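PDB 3MDP: cyclic nucleotide-binding domain (CNMP-BD) protein from Geobacter metallireducens, which probably binds a cyclic nucleotide through its double-stranded beta-helix domain and may, like some relatives, take part in regulating transcription. Local coordinates for residues Val39-Asn44 against Ala82-Ser87; Ala26-Glu31 against Gly112-Glu117; Phe14-Asp19 against Met130-Ala135; Arg7-Arg12 against Glu20-Ile25. One frame throughout, in Å; residues are numbered along the deposited sequence. Where two conformers were deposited one is given.

Interactions 1 and 4 are both buried. In interaction 1, inside the beta-roll, two phenylalanines from opposing sheets meet beside a glycine of the ligand pocket; interaction 4 lies in the N-terminal helical part, where leucines pack together and an arginine lays its guanidinium on a methyl of one of them. Interaction 2, partly buried, joins the turn after helix 19-27 to helix 112-121; it touches interaction 4 through Leu115 and Ile25. Interaction 3 is a surface contact, and there a polar bond replaces hydrocarbon packing. Interactions 3 and 4 are bound together by Arg9, which reaches Leu17 and Asp19, while Val86 of interaction 1 packs on Val133 of interaction 3.

Interaction 1: residues Val39-Asn44 against Ala82-Ser87; sequences VIFKEN and AIFGVS
Phe41 and Phe84 meet rim to rim in the interior of the beta-roll, with no ring lying over the face of the other. Their centroids are 5.9 Å apart and the planes are inclined by only 28°. The closest approach joins Phe41 CE2 to Phe84 CD2, at 3.6 Å. In both residues CG stands between the backbone N and the carbonyl carbon (chi1 58° and 65°), which carries each ring off its own strand and into the gap separating the two. The packing is equally close at CZ of Phe41, which comes within 3.6 Å of Gly85 N and 3.7 Å of Gly85 CA. Glycine suits this position twice over: its phi is positive, and a CB would stand close to Phe41 CE2. The other side of the contact is looser. There the slender end of Ile40, a partly exposed residue, fills the margin, touching the ring through one methyl, with CD1 4.2 Å from Phe84 CZ. Ile40 and Phe41 can both point inward because they form a classic beta bulge opposite Ala99. Around the pair, Tyr95 stacks on Phe41, and Met51 and Leu53 touch Phe84. Strands 39-41 and 83-84 belong to different antiparallel sheets, so the rings bridge the inside of the double-stranded beta-helix. Just beyond them, Val86 N and Ser87 OG hydrogen-bond a succinate, probably from the crystallisation liquor but marking the pocket, a placement consistent with the phosphate-binding segment of cyclic nucleotide-binding domains.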
loop_
_atom_site.group_PDB
_atom_site.type_symbol
_atom_site.label_atom_id
_atom_site.label_comp_id
_atom_site.label_asym_id
_atom_site.label_seq_id
_atom_site.Cartn_x
_atom_site.Cartn_y
_atom_site.Cartn_z
ATOM N N VAL A 39 -13.056 -20.098 6.555
ATOM C CA VAL A 39 -12.685 -19.155 5.509
ATOM C C VAL A 39 -13.380 -17.826 5.787
ATOM O O VAL A 39 -14.605 -17.702 5.629
ATOM C CB VAL A 39 -13.038 -19.644 4.096
ATOM C CG1 VAL A 39 -12.624 -18.559 3.072
ATOM C CG2 VAL A 39 -12.361 -20.981 3.809
ATOM N N ILE A 40 -12.590 -16.843 6.200
ATOM C CA ILE A 40 -13.089 -15.538 6.646
ATOM C C ILE A 40 -13.623 -14.727 5.459
ATOM O O ILE A 40 -14.692 -14.115 5.543
ATOM C CB ILE A 40 -11.986 -14.756 7.377
ATOM C CG1 ILE A 40 -11.547 -15.543 8.632
ATOM C CG2 ILE A 40 -12.462 -13.330 7.791
ATOM C CD1 ILE A 40 -10.347 -14.957 9.347
ATOM N N PHE A 41 -12.866 -14.718 4.366
ATOM C CA PHE A 41 -13.355 -14.176 3.102
ATOM C C PHE A 41 -12.633 -14.843 1.941
ATOM O O PHE A 41 -11.575 -15.429 2.125
ATOM C CB PHE A 41 -13.265 -12.628 3.034
ATOM C CG PHE A 41 -11.873 -12.048 3.225
ATOM C CD1 PHE A 41 -10.897 -12.163 2.229
ATOM C CD2 PHE A 41 -11.559 -11.332 4.370
ATOM C CE1 PHE A 41 -9.632 -11.627 2.379
ATOM C CE2 PHE A 41 -10.311 -10.772 4.522
ATOM C CZ PHE A 41 -9.337 -10.905 3.509
ATOM N N LYS A 42 -13.228 -14.737 0.760
ATOM C CA LYS A 42 -12.777 -15.425 -0.432
ATOM C C LYS A 42 -12.232 -14.486 -1.514
ATOM O O LYS A 42 -12.786 -13.410 -1.788
ATOM C CB LYS A 42 -13.945 -16.214 -1.034
ATOM C CG LYS A 42 -14.556 -17.225 -0.097
ATOM C CD LYS A 42 -15.718 -17.951 -0.754
ATOM C CE LYS A 42 -16.555 -18.690 0.287
ATOM N NZ LYS A 42 -17.868 -19.161 -0.265
ATOM N N GLU A 43 -11.155 -14.937 -2.148
ATOM C CA GLU A 43 -10.622 -14.295 -3.349
ATOM C C GLU A 43 -11.734 -14.019 -4.351
ATOM O O GLU A 43 -12.612 -14.849 -4.564
ATOM C CB GLU A 43 -9.569 -15.182 -3.992
ATOM C CG GLU A 43 -8.801 -14.521 -5.143
ATOM C CD GLU A 43 -7.706 -15.412 -5.714
ATOM O OE1 GLU A 43 -7.400 -16.460 -5.094
ATOM O OE2 GLU A 43 -7.178 -15.083 -6.810
ATOM N N ASN A 44 -11.682 -12.834 -4.941
ATOM C CA ASN A 44 -12.601 -12.368 -5.975
ATOM C C ASN A 44 -13.931 -11.847 -5.467
ATOM O O ASN A 44 -14.682 -11.279 -6.242
ATOM C CB ASN A 44 -12.784 -13.406 -7.089
ATOM C CG ASN A 44 -11.494 -13.658 -7.833
ATOM O OD1 ASN A 44 -10.713 -12.726 -8.075
ATOM N ND2 ASN A 44 -11.237 -14.906 -8.163
ATOM N N ALA A 82 -2.137 -6.475 13.125
ATOM C CA ALA A 82 -2.061 -6.186 11.695
ATOM C C ALA A 82 -3.441 -6.267 11.013
ATOM O O ALA A 82 -4.327 -7.024 11.436
ATOM C CB ALA A 82 -1.076 -7.145 11.023
ATOM N N ILE A 83 -3.604 -5.481 9.952
ATOM C CA ILE A 83 -4.820 -5.471 9.166
ATOM C C ILE A 83 -4.770 -6.399 7.962
ATOM O O ILE A 83 -3.687 -6.693 7.387
ATOM C CB ILE A 83 -5.241 -4.010 8.729
ATOM C CG1 ILE A 83 -4.253 -3.391 7.742
ATOM C CG2 ILE A 83 -5.390 -3.088 9.974
ATOM C CD1 ILE A 83 -4.854 -2.209 6.966
ATOM N N PHE A 84 -5.950 -6.832 7.547
ATOM C CA PHE A 84 -6.113 -7.635 6.333
ATOM C C PHE A 84 -7.487 -7.356 5.740
ATOM O O PHE A 84 -8.289 -6.676 6.351
ATOM C CB PHE A 84 -5.816 -9.145 6.591
ATOM C CG PHE A 84 -6.789 -9.826 7.538
ATOM C CD1 PHE A 84 -6.693 -9.649 8.901
ATOM C CD2 PHE A 84 -7.784 -10.661 7.050
ATOM C CE1 PHE A 84 -7.611 -10.268 9.780
ATOM C CE2 PHE A 84 -8.654 -11.310 7.903
ATOM C CZ PHE A 84 -8.565 -11.120 9.276
ATOM N N GLY A 85 -7.725 -7.804 4.515
ATOM C CA GLY A 85 -8.855 -7.289 3.734
ATOM C C GLY A 85 -8.614 -5.892 3.182
ATOM O O GLY A 85 -9.557 -5.123 2.990
ATOM N N VAL A 86 -7.355 -5.572 2.890
ATOM C CA VAL A 86 -6.955 -4.214 2.497
ATOM C C VAL A 86 -7.589 -3.738 1.183
ATOM O O VAL A 86 -7.757 -2.532 0.966
ATOM C CB VAL A 86 -5.404 -4.047 2.409
ATOM C CG1 VAL A 86 -4.774 -4.203 3.786
ATOM C CG2 VAL A 86 -4.772 -5.043 1.388
ATOM N N SER A 87 -7.965 -4.664 0.308
ATOM C CA SER A 87 -8.668 -4.267 -0.936
ATOM C C SER A 87 -10.043 -3.607 -0.701
ATOM O O SER A 87 -10.618 -3.045 -1.629
ATOM C CB SER A 87 -8.794 -5.449 -1.899
ATOM O OG SER A 87 -7.530 -5.770 -2.446
#

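Interaction 2: residues Ala26-Glu31 against Gly112-Glu117; sequences ALISEE and GARLRE
The guanidinium of Arg114, whose aliphatic stem lies against Ile28, carries the carboxylate of Glu117 at its edge. NH1 of Arg114 is 2.7 Å from Glu117 OE1, with the bond at 154° and the acceptor just 7° out of the guanidinium plane, and OE1 answers with its syn lone pair. This salt bridge links neighbouring turns of one helix. The guanidinium of Arg116 has backbone on one face: Gly112 O and Ala113 CA both lie above it, offset toward the rim. Its NH2 forms a salt bridge with Asp48, its NH1 bonds the carbonyls of Ala47 and Ser88, and Tyr93 adds a cation-pi contact. The contact across the segments is purely apolar. Ile28 CD1 touches Arg114 CB at 3.7 Å and Leu115 CD2 at 3.9 Å, while the second branch, CG2, lies 3.8 Å from Arg114 CG. A beta-branched residue suits this place because one arm, CG2, lies along the Arg114 stem while the other, ending in CD1, bridges Arg114 and Leu115. The Arg114 chain bends at chi2 (-58°), which leaves CB and CG against the isoleucine while the charged end turns off toward Glu117. Cutting Ile28 back to an alanine removes both arms and is likely to open a gap beside Leu115 and leave the Arg114 stem without its apolar neighbour. Ile28 occupies the turn between helix 19-27 and strand 29-34, where its backbone pairs with Asn111. Ile110 of strand 105-111 touches both Ile28 and Leu115, so the start of helix 112-121 and the turn before strand 29-34 share the end of that strand.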
loop_
_atom_site.group_PDB
_atom_site.type_symbol
_atom_site.label_atom_id
_atom_site.label_comp_id
_atom_site.label_asym_id
_atom_site.label_seq_id
_atom_site.Cartn_x
_atom_site.Cartn_y
_atom_site.Cartn_z
ATOM N N ALA A 26 -15.351 3.384 14.839
ATOM C CA ALA A 26 -15.966 2.469 15.832
ATOM C C ALA A 26 -17.445 2.186 15.554
ATOM O O ALA A 26 -17.933 1.043 15.676
ATOM C CB ALA A 26 -15.795 3.022 17.259
ATOM N N LEU A 27 -18.154 3.228 15.130
ATOM C CA LEU A 27 -19.562 3.129 14.868
ATOM C C LEU A 27 -19.859 2.109 13.763
ATOM O O LEU A 27 -20.901 1.446 13.802
ATOM C CB LEU A 27 -20.092 4.516 14.474
ATOM C CG LEU A 27 -21.559 4.815 14.620
ATOM C CD1 LEU A 27 -22.061 4.540 16.059
ATOM C CD2 LEU A 27 -21.763 6.292 14.214
ATOM N N ILE A 28 -18.949 1.988 12.789
ATOM C CA ILE A 28 -19.121 1.050 11.671
ATOM C C ILE A 28 -18.271 -0.233 11.840
ATOM O O ILE A 28 -17.953 -0.938 10.877
ATOM C CB ILE A 28 -18.814 1.755 10.298
ATOM C CG1 ILE A 28 -17.354 2.292 10.272
ATOM C CG2 ILE A 28 -19.870 2.806 10.031
ATOM C CD1 ILE A 28 -16.752 2.378 8.917
ATOM N N SER A 29 -17.917 -0.542 13.074
ATOM C CA SER A 29 -17.057 -1.694 13.352
ATOM C C SER A 29 -17.742 -2.609 14.331
ATOM O O SER A 29 -18.538 -2.171 15.163
ATOM C CB SER A 29 -15.710 -1.260 13.935
ATOM O OG SER A 29 -14.977 -0.440 13.050
ATOM N N GLU A 30 -17.369 -3.876 14.294
ATOM C CA GLU A 30 -17.918 -4.835 15.215
ATOM C C GLU A 30 -16.859 -5.889 15.493
ATOM O O GLU A 30 -16.103 -6.255 14.596
ATOM C CB GLU A 30 -19.157 -5.411 14.550
ATOM C CG GLU A 30 -19.639 -6.695 15.055
ATOM C CD GLU A 30 -20.948 -7.083 14.372
ATOM O OE1 GLU A 30 -21.093 -6.827 13.149
ATOM O OE2 GLU A 30 -21.822 -7.630 15.064
ATOM N N GLU A 31 -16.775 -6.332 16.738
ATOM C CA GLU A 31 -15.853 -7.378 17.108
ATOM C C GLU A 31 -16.480 -8.674 16.608
ATOM O O GLU A 31 -17.694 -8.862 16.737
ATOM C CB GLU A 31 -15.594 -7.376 18.617
ATOM C CG GLU A 31 -14.403 -8.252 19.002
ATOM C CD GLU A 31 -13.839 -7.980 20.402
ATOM O OE1 GLU A 31 -13.900 -6.818 20.905
ATOM O OE2 GLU A 31 -13.306 -8.958 20.971
ATOM N N GLY A 112 -16.427 -1.905 4.988
ATOM C CA GLY A 112 -15.624 -1.331 3.923
ATOM C C GLY A 112 -16.415 -0.381 3.023
ATOM O O GLY A 112 -15.884 0.634 2.586
ATOM N N ALA A 113 -17.686 -0.690 2.755
ATOM C CA ALA A 113 -18.520 0.210 1.950
ATOM C C ALA A 113 -18.620 1.571 2.617
ATOM O O ALA A 113 -18.492 2.603 1.957
ATOM C CB ALA A 113 -19.924 -0.388 1.717
ATOM N N ARG A 114 -18.798 1.575 3.940
ATOM C CA ARG A 114 -18.816 2.825 4.705
ATOM C C ARG A 114 -17.485 3.534 4.666
ATOM O O ARG A 114 -17.442 4.765 4.507
ATOM C CB ARG A 114 -19.243 2.595 6.159
ATOM C CG ARG A 114 -20.676 2.245 6.348
ATOM C CD ARG A 114 -21.592 3.352 5.771
ATOM N NE ARG A 114 -22.955 3.265 6.272
ATOM C CZ ARG A 114 -24.016 3.879 5.732
ATOM N NH1 ARG A 114 -23.908 4.641 4.655
ATOM N NH2 ARG A 114 -25.202 3.731 6.291
ATOM N N LEU A 115 -16.378 2.794 4.783
ATOM C CA LEU A 115 -15.059 3.462 4.737
ATOM C C LEU A 115 -14.851 4.146 3.405
ATOM O O LEU A 115 -14.245 5.228 3.324
ATOM C CB LEU A 115 -13.914 2.477 4.956
ATOM C CG LEU A 115 -13.605 2.026 6.368
ATOM C CD1 LEU A 115 -12.473 0.995 6.329
ATOM C CD2 LEU A 115 -13.267 3.220 7.292
ATOM N N ARG A 116 -15.295 3.486 2.349
ATOM C CA ARG A 116 -15.193 4.068 1.013
ATOM C C ARG A 116 -15.997 5.364 0.904
ATOM O O ARG A 116 -15.489 6.342 0.353
ATOM C CB ARG A 116 -15.580 3.056 -0.071
ATOM C CG ARG A 116 -14.520 1.977 -0.256
ATOM C CD ARG A 116 -14.737 1.082 -1.464
ATOM N NE ARG A 116 -15.959 0.272 -1.394
ATOM C CZ ARG A 116 -16.079 -0.933 -0.845
ATOM N NH1 ARG A 116 -15.060 -1.536 -0.245
ATOM N NH2 ARG A 116 -17.263 -1.537 -0.871
ATOM N N GLU A 117 -17.209 5.400 1.461
ATOM C CA GLU A 117 -18.058 6.612 1.415
ATOM C C GLU A 117 -17.393 7.742 2.147
ATOM O O GLU A 117 -17.336 8.881 1.660
ATOM C CB GLU A 117 -19.404 6.397 2.091
ATOM C CG GLU A 117 -20.373 5.616 1.278
ATOM C CD GLU A 117 -21.587 5.162 2.069
ATOM O OE1 GLU A 117 -21.849 5.643 3.201
ATOM O OE2 GLU A 117 -22.293 4.283 1.555
#

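Interaction 3: residues Phe14-Asp19 against Met130-Ala135; sequences FASLTD and MNNVAA
Ser16 and Asn132 point at each other across the gap between the chain that follows helix 12-15 and the long helix 123-139. The amide of Asn132 presents its NH2 end to the hydroxyl: ND2 donates to Ser16 OG over 3.1 Å, nearly straight at 166°, and OG sits 3° out of the amide plane. The serine can be reached because its OG stands between the backbone N and the carbonyl carbon, chi1 63°, facing the helix. The stronger partner of ND2 is Phe13 O; a carbonyl can only accept, so it sets which way round the amide lies, and Ser16 OG takes the second N-H. The other end of the amide is turned to a water that donates to Asn132 OD1 at 3.0 Å; the same water lies 3.5 Å from Ser16 OG, a weak link. Asparagine fits because one flat group offers a donor and an acceptor side by side, and serine because its short hydroxyl can accept at an exposed position. The hydrocarbon part is slight: Leu17 comes near residues 130-135 without touching them, and packs on Val128 of helix 123-139 and on Leu22 and Ile25. Beyond it, Thr18 OG1 caps Gln21 N at 3.1 Å and Gln21 OE1 takes the N-H of Thr18, a capping box that begins helix 19-27. The contact thus ties the short link between helices 12-15 and 19-27 to one flank of helix 123-139, while Met130, Ala134 and Ala135 of that helix pack on the second subunit.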
loop_
_atom_site.group_PDB
_atom_site.type_symbol
_atom_site.label_atom_id
_atom_site.label_comp_id
_atom_site.label_asym_id
_atom_site.label_seq_id
_atom_site.Cartn_x
_atom_site.Cartn_y
_atom_site.Cartn_z
ATOM N N PHE A 14 -4.602 2.636 13.456
ATOM C CA PHE A 14 -5.517 3.572 14.057
ATOM C C PHE A 14 -4.879 4.640 14.953
ATOM O O PHE A 14 -5.560 5.629 15.271
ATOM C CB PHE A 14 -6.512 2.803 14.935
ATOM C CG PHE A 14 -7.368 1.870 14.191
ATOM C CD1 PHE A 14 -8.435 2.343 13.444
ATOM C CD2 PHE A 14 -7.104 0.518 14.199
ATOM C CE1 PHE A 14 -9.239 1.477 12.743
ATOM C CE2 PHE A 14 -7.908 -0.352 13.488
ATOM C CZ PHE A 14 -8.979 0.132 12.770
ATOM N N ALA A 15 -3.611 4.427 15.349
ATOM C CA ALA A 15 -2.926 5.234 16.356
ATOM C C ALA A 15 -2.845 6.749 15.993
ATOM O O ALA A 15 -2.826 7.584 16.892
ATOM C CB ALA A 15 -1.515 4.647 16.645
ATOM N N SER A 16 -2.800 7.060 14.692
ATOM C CA SER A 16 -2.679 8.440 14.144
ATOM C C SER A 16 -4.007 9.181 13.934
ATOM O O SER A 16 -3.997 10.370 13.623
ATOM C CB SER A 16 -1.956 8.412 12.777
ATOM O OG SER A 16 -2.675 7.676 11.761
ATOM N N LEU A 17 -5.139 8.488 14.059
ATOM C CA LEU A 17 -6.456 9.110 13.798
ATOM C C LEU A 17 -6.880 10.080 14.897
ATOM O O LEU A 17 -6.540 9.911 16.063
ATOM C CB LEU A 17 -7.532 8.037 13.627
ATOM C CG LEU A 17 -7.331 7.042 12.475
ATOM C CD1 LEU A 17 -8.443 6.021 12.448
ATOM C CD2 LEU A 17 -7.239 7.734 11.131
ATOM N N THR A 18 -7.632 11.106 14.522
ATOM C CA THR A 18 -8.232 11.990 15.517
ATOM C C THR A 18 -9.291 11.245 16.318
ATOM O O THR A 18 -9.788 10.181 15.916
ATOM C CB THR A 18 -8.944 13.179 14.870
ATOM O OG1 THR A 18 -10.042 12.680 14.078
ATOM C CG2 THR A 18 -7.979 13.973 14.000
ATOM N N ASP A 19 -9.671 11.838 17.443
ATOM C CA ASP A 19 -10.680 11.239 18.309
ATOM C C ASP A 19 -12.017 11.079 17.594
ATOM O O ASP A 19 -12.673 10.047 17.749
ATOM C CB ASP A 19 -10.859 12.080 19.577
ATOM C CG ASP A 19 -9.649 12.009 20.501
ATOM O OD1 ASP A 19 -8.965 10.951 20.547
ATOM O OD2 ASP A 19 -9.401 13.012 21.197
HETATM N N MSE A 130 -5.773 5.837 3.349
HETATM C CA MSE A 130 -4.975 5.310 2.224
HETATM C C MSE A 130 -3.506 5.238 2.578
HETATM O O MSE A 130 -2.840 4.264 2.236
HETATM C CB MSE A 130 -5.123 6.165 0.970
HETATM C CG MSE A 130 -6.478 6.138 0.352
HETATM SE SE MSE A 130 -7.085 4.324 -0.038
HETATM C CE MSE A 130 -5.677 3.618 -1.008
ATOM N N ASN A 131 -2.988 6.282 3.223
ATOM C CA ASN A 131 -1.608 6.245 3.731
ATOM C C ASN A 131 -1.373 5.023 4.597
ATOM O O ASN A 131 -0.418 4.261 4.416
ATOM C CB ASN A 131 -1.279 7.515 4.531
ATOM C CG ASN A 131 0.165 7.567 4.948
ATOM O OD1 ASN A 131 0.539 7.126 6.034
ATOM N ND2 ASN A 131 0.979 8.019 4.067
ATOM N N ASN A 132 -2.269 4.837 5.557
ATOM C CA ASN A 132 -2.143 3.750 6.524
ATOM C C ASN A 132 -2.302 2.361 5.929
ATOM O O ASN A 132 -1.619 1.418 6.365
ATOM C CB ASN A 132 -3.067 4.026 7.719
ATOM C CG ASN A 132 -2.599 5.261 8.533
ATOM O OD1 ASN A 132 -1.666 5.992 8.130
ATOM N ND2 ASN A 132 -3.248 5.502 9.656
ATOM N N VAL A 133 -3.177 2.229 4.936
ATOM C CA VAL A 133 -3.293 0.978 4.188
ATOM C C VAL A 133 -1.970 0.684 3.485
ATOM O O VAL A 133 -1.397 -0.402 3.652
ATOM C CB VAL A 133 -4.428 1.038 3.172
ATOM C CG1 VAL A 133 -4.227 -0.015 2.070
ATOM C CG2 VAL A 133 -5.771 0.871 3.872
ATOM N N ALA A 134 -1.464 1.673 2.747
ATOM C CA ALA A 134 -0.168 1.553 2.053
ATOM C C ALA A 134 0.970 1.164 3.028
ATOM O O ALA A 134 1.739 0.223 2.775
ATOM C CB ALA A 134 0.178 2.843 1.288
ATOM N N ALA A 135 1.053 1.849 4.164
ATOM C CA ALA A 135 2.047 1.491 5.185
ATOM C C ALA A 135 1.881 0.058 5.693
ATOM O O ALA A 135 2.874 -0.648 5.913
ATOM C CB ALA A 135 2.020 2.494 6.369
HETATM O O HOH W 1 -0.322 8.357 9.282
#

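Interaction 4: residues Arg7-Arg12 against Glu20-Ile25; sequences RLRVYR and EQLKDI
Leu22 meets Leu8 and Arg9 with its two methyls, and the torsions of Leu22 and Arg9 bring this about. In Leu22, CG lies opposite the carbonyl carbon (chi1 -79°), which sends both methyls away from helix 19-27. Arg9 runs extended from CG to NE, and a turn at chi4 (-78°) lays its guanidinium flat over the leucine. Leu22 CD1 stands over the centre of one guanidinium face, 3.5 Å from Arg9 CZ. The same methyl is modelled 3.2 Å from Arg9 CG, too short to be relied on. Leu22 CD2 turns to Leu8, 4.2 Å from Leu8 CD1, and the two leucines slide past each other in opposite directions. Phe14 packs against both leucines, as a broad apolar ring can. At the polar end, Arg9 NH2 hydrogen-bonds Leu17 O and forms a salt bridge with Asp19 OD1. A methionine in place of Arg9 would probably leave Asp19 and the carbonyl of Leu17 without this cationic partner. Arginine can do both jobs because its bonds leave through the N-H groups while its face stays apolar enough for a methyl, so one residue covers a methyl of Leu22 and probably offsets the charge of Asp19 at the start of helix 19-27.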
loop_
_atom_site.group_PDB
_atom_site.type_symbol
_atom_site.label_atom_id
_atom_site.label_comp_id
_atom_site.label_asym_id
_atom_site.label_seq_id
_atom_site.Cartn_x
_atom_site.Cartn_y
_atom_site.Cartn_z
ATOM N N ARG A 7 -9.508 1.725 22.628
ATOM C CA ARG A 7 -8.743 0.481 22.471
ATOM C C ARG A 7 -8.120 0.381 21.076
ATOM O O ARG A 7 -7.061 -0.201 20.926
ATOM C CB ARG A 7 -9.597 -0.765 22.757
ATOM C CG ARG A 7 -10.096 -0.900 24.210
ATOM C CD ARG A 7 -10.507 -2.356 24.522
ATOM N NE ARG A 7 -9.359 -3.159 24.973
ATOM C CZ ARG A 7 -9.424 -4.424 25.398
ATOM N NH1 ARG A 7 -10.583 -5.070 25.430
ATOM N NH2 ARG A 7 -8.314 -5.047 25.788
ATOM N N LEU A 8 -8.775 0.946 20.065
ATOM C CA LEU A 8 -8.232 0.947 18.679
ATOM C C LEU A 8 -6.883 1.689 18.565
ATOM O O LEU A 8 -6.035 1.300 17.747
ATOM C CB LEU A 8 -9.218 1.580 17.690
ATOM C CG LEU A 8 -10.558 0.893 17.409
ATOM C CD1 LEU A 8 -11.397 1.769 16.439
ATOM C CD2 LEU A 8 -10.365 -0.526 16.845
ATOM N N ARG A 9 -6.679 2.721 19.391
ATOM C CA ARG A 9 -5.459 3.552 19.334
ATOM C C ARG A 9 -4.159 2.846 19.568
ATOM O O ARG A 9 -3.117 3.346 19.160
ATOM C CB ARG A 9 -5.483 4.658 20.375
ATOM C CG ARG A 9 -6.188 5.840 19.939
ATOM C CD ARG A 9 -5.779 7.086 20.719
ATOM N NE ARG A 9 -6.599 8.142 20.164
ATOM C CZ ARG A 9 -6.358 8.741 19.003
ATOM N NH1 ARG A 9 -5.266 8.448 18.294
ATOM N NH2 ARG A 9 -7.206 9.663 18.558
ATOM N N VAL A 10 -4.188 1.720 20.258
ATOM C CA VAL A 10 -2.969 1.004 20.516
ATOM C C VAL A 10 -2.462 0.308 19.253
ATOM O O VAL A 10 -1.334 -0.178 19.253
ATOM C CB VAL A 10 -3.146 -0.018 21.646
ATOM C CG1 VAL A 10 -3.811 0.666 22.901
ATOM C CG2 VAL A 10 -3.969 -1.181 21.166
ATOM N N TYR A 11 -3.273 0.247 18.187
ATOM C CA TYR A 11 -2.845 -0.439 16.957
ATOM C C TYR A 11 -2.393 0.547 15.908
ATOM O O TYR A 11 -2.986 1.623 15.762
ATOM C CB TYR A 11 -3.965 -1.311 16.392
ATOM C CG TYR A 11 -4.417 -2.372 17.368
ATOM C CD1 TYR A 11 -3.610 -3.473 17.647
ATOM C CD2 TYR A 11 -5.614 -2.235 18.061
ATOM C CE1 TYR A 11 -4.003 -4.454 18.555
ATOM C CE2 TYR A 11 -6.026 -3.203 18.984
ATOM C CZ TYR A 11 -5.221 -4.320 19.217
ATOM O OH TYR A 11 -5.626 -5.273 20.139
ATOM N N ARG A 12 -1.365 0.153 15.154
ATOM C CA ARG A 12 -0.673 1.072 14.229
ATOM C C ARG A 12 -1.609 1.753 13.261
ATOM O O ARG A 12 -1.511 2.948 13.041
ATOM C CB ARG A 12 0.391 0.313 13.418
ATOM C CG ARG A 12 1.604 1.109 13.108
ATOM C CD ARG A 12 2.813 0.303 13.491
ATOM N NE ARG A 12 3.947 1.155 13.812
ATOM C CZ ARG A 12 5.040 0.715 14.417
ATOM N NH1 ARG A 12 5.136 -0.563 14.783
ATOM N NH2 ARG A 12 6.040 1.553 14.666
ATOM N N GLU A 20 -12.409 12.086 16.812
ATOM C CA GLU A 20 -13.664 12.016 16.044
ATOM C C GLU A 20 -13.587 10.894 15.018
ATOM O O GLU A 20 -14.526 10.114 14.865
ATOM C CB GLU A 20 -13.996 13.360 15.359
ATOM C CG GLU A 20 -15.214 13.292 14.395
ATOM C CD GLU A 20 -15.738 14.658 13.962
ATOM O OE1 GLU A 20 -16.189 15.417 14.834
ATOM O OE2 GLU A 20 -15.732 14.956 12.743
ATOM N N GLN A 21 -12.460 10.801 14.319
ATOM C CA GLN A 21 -12.269 9.739 13.341
ATOM C C GLN A 21 -12.374 8.345 13.999
ATOM O O GLN A 21 -12.989 7.443 13.442
ATOM C CB GLN A 21 -10.943 9.919 12.589
ATOM C CG GLN A 21 -10.914 11.119 11.609
ATOM C CD GLN A 21 -9.499 11.493 11.127
ATOM O OE1 GLN A 21 -8.495 11.025 11.666
ATOM N NE2 GLN A 21 -9.429 12.316 10.084
ATOM N N LEU A 22 -11.817 8.170 15.195
ATOM C CA LEU A 22 -11.882 6.862 15.851
ATOM C C LEU A 22 -13.314 6.507 16.263
ATOM O O LEU A 22 -13.761 5.369 16.038
ATOM C CB LEU A 22 -10.904 6.743 17.038
ATOM C CG LEU A 22 -9.442 6.476 16.622
ATOM C CD1 LEU A 22 -8.569 6.274 17.845
ATOM C CD2 LEU A 22 -9.296 5.275 15.707
ATOM N N LYS A 23 -14.036 7.466 16.829
ATOM C CA LYS A 23 -15.470 7.298 17.138
ATOM C C LYS A 23 -16.290 6.949 15.884
ATOM O O LYS A 23 -17.159 6.069 15.904
ATOM C CB LYS A 23 -16.050 8.589 17.749
ATOM N N ASP A 24 -16.018 7.652 14.795
ATOM C CA ASP A 24 -16.699 7.370 13.533
ATOM C C ASP A 24 -16.418 5.964 13.032
ATOM O O ASP A 24 -17.351 5.246 12.673
ATOM C CB ASP A 24 -16.346 8.407 12.464
ATOM C CG ASP A 24 -17.113 9.714 12.652
ATOM O OD1 ASP A 24 -18.262 9.680 13.149
ATOM O OD2 ASP A 24 -16.574 10.785 12.308
ATOM N N ILE A 25 -15.149 5.544 13.042
ATOM C CA ILE A 25 -14.797 4.188 12.587
ATOM C C ILE A 25 -15.393 3.137 13.528
ATOM O O ILE A 25 -15.914 2.127 13.060
ATOM C CB ILE A 25 -13.248 3.994 12.410
ATOM C CG1 ILE A 25 -12.757 4.828 11.240
ATOM C CG2 ILE A 25 -12.897 2.524 12.182
ATOM C CD1 ILE A 25 -11.249 4.985 11.155
#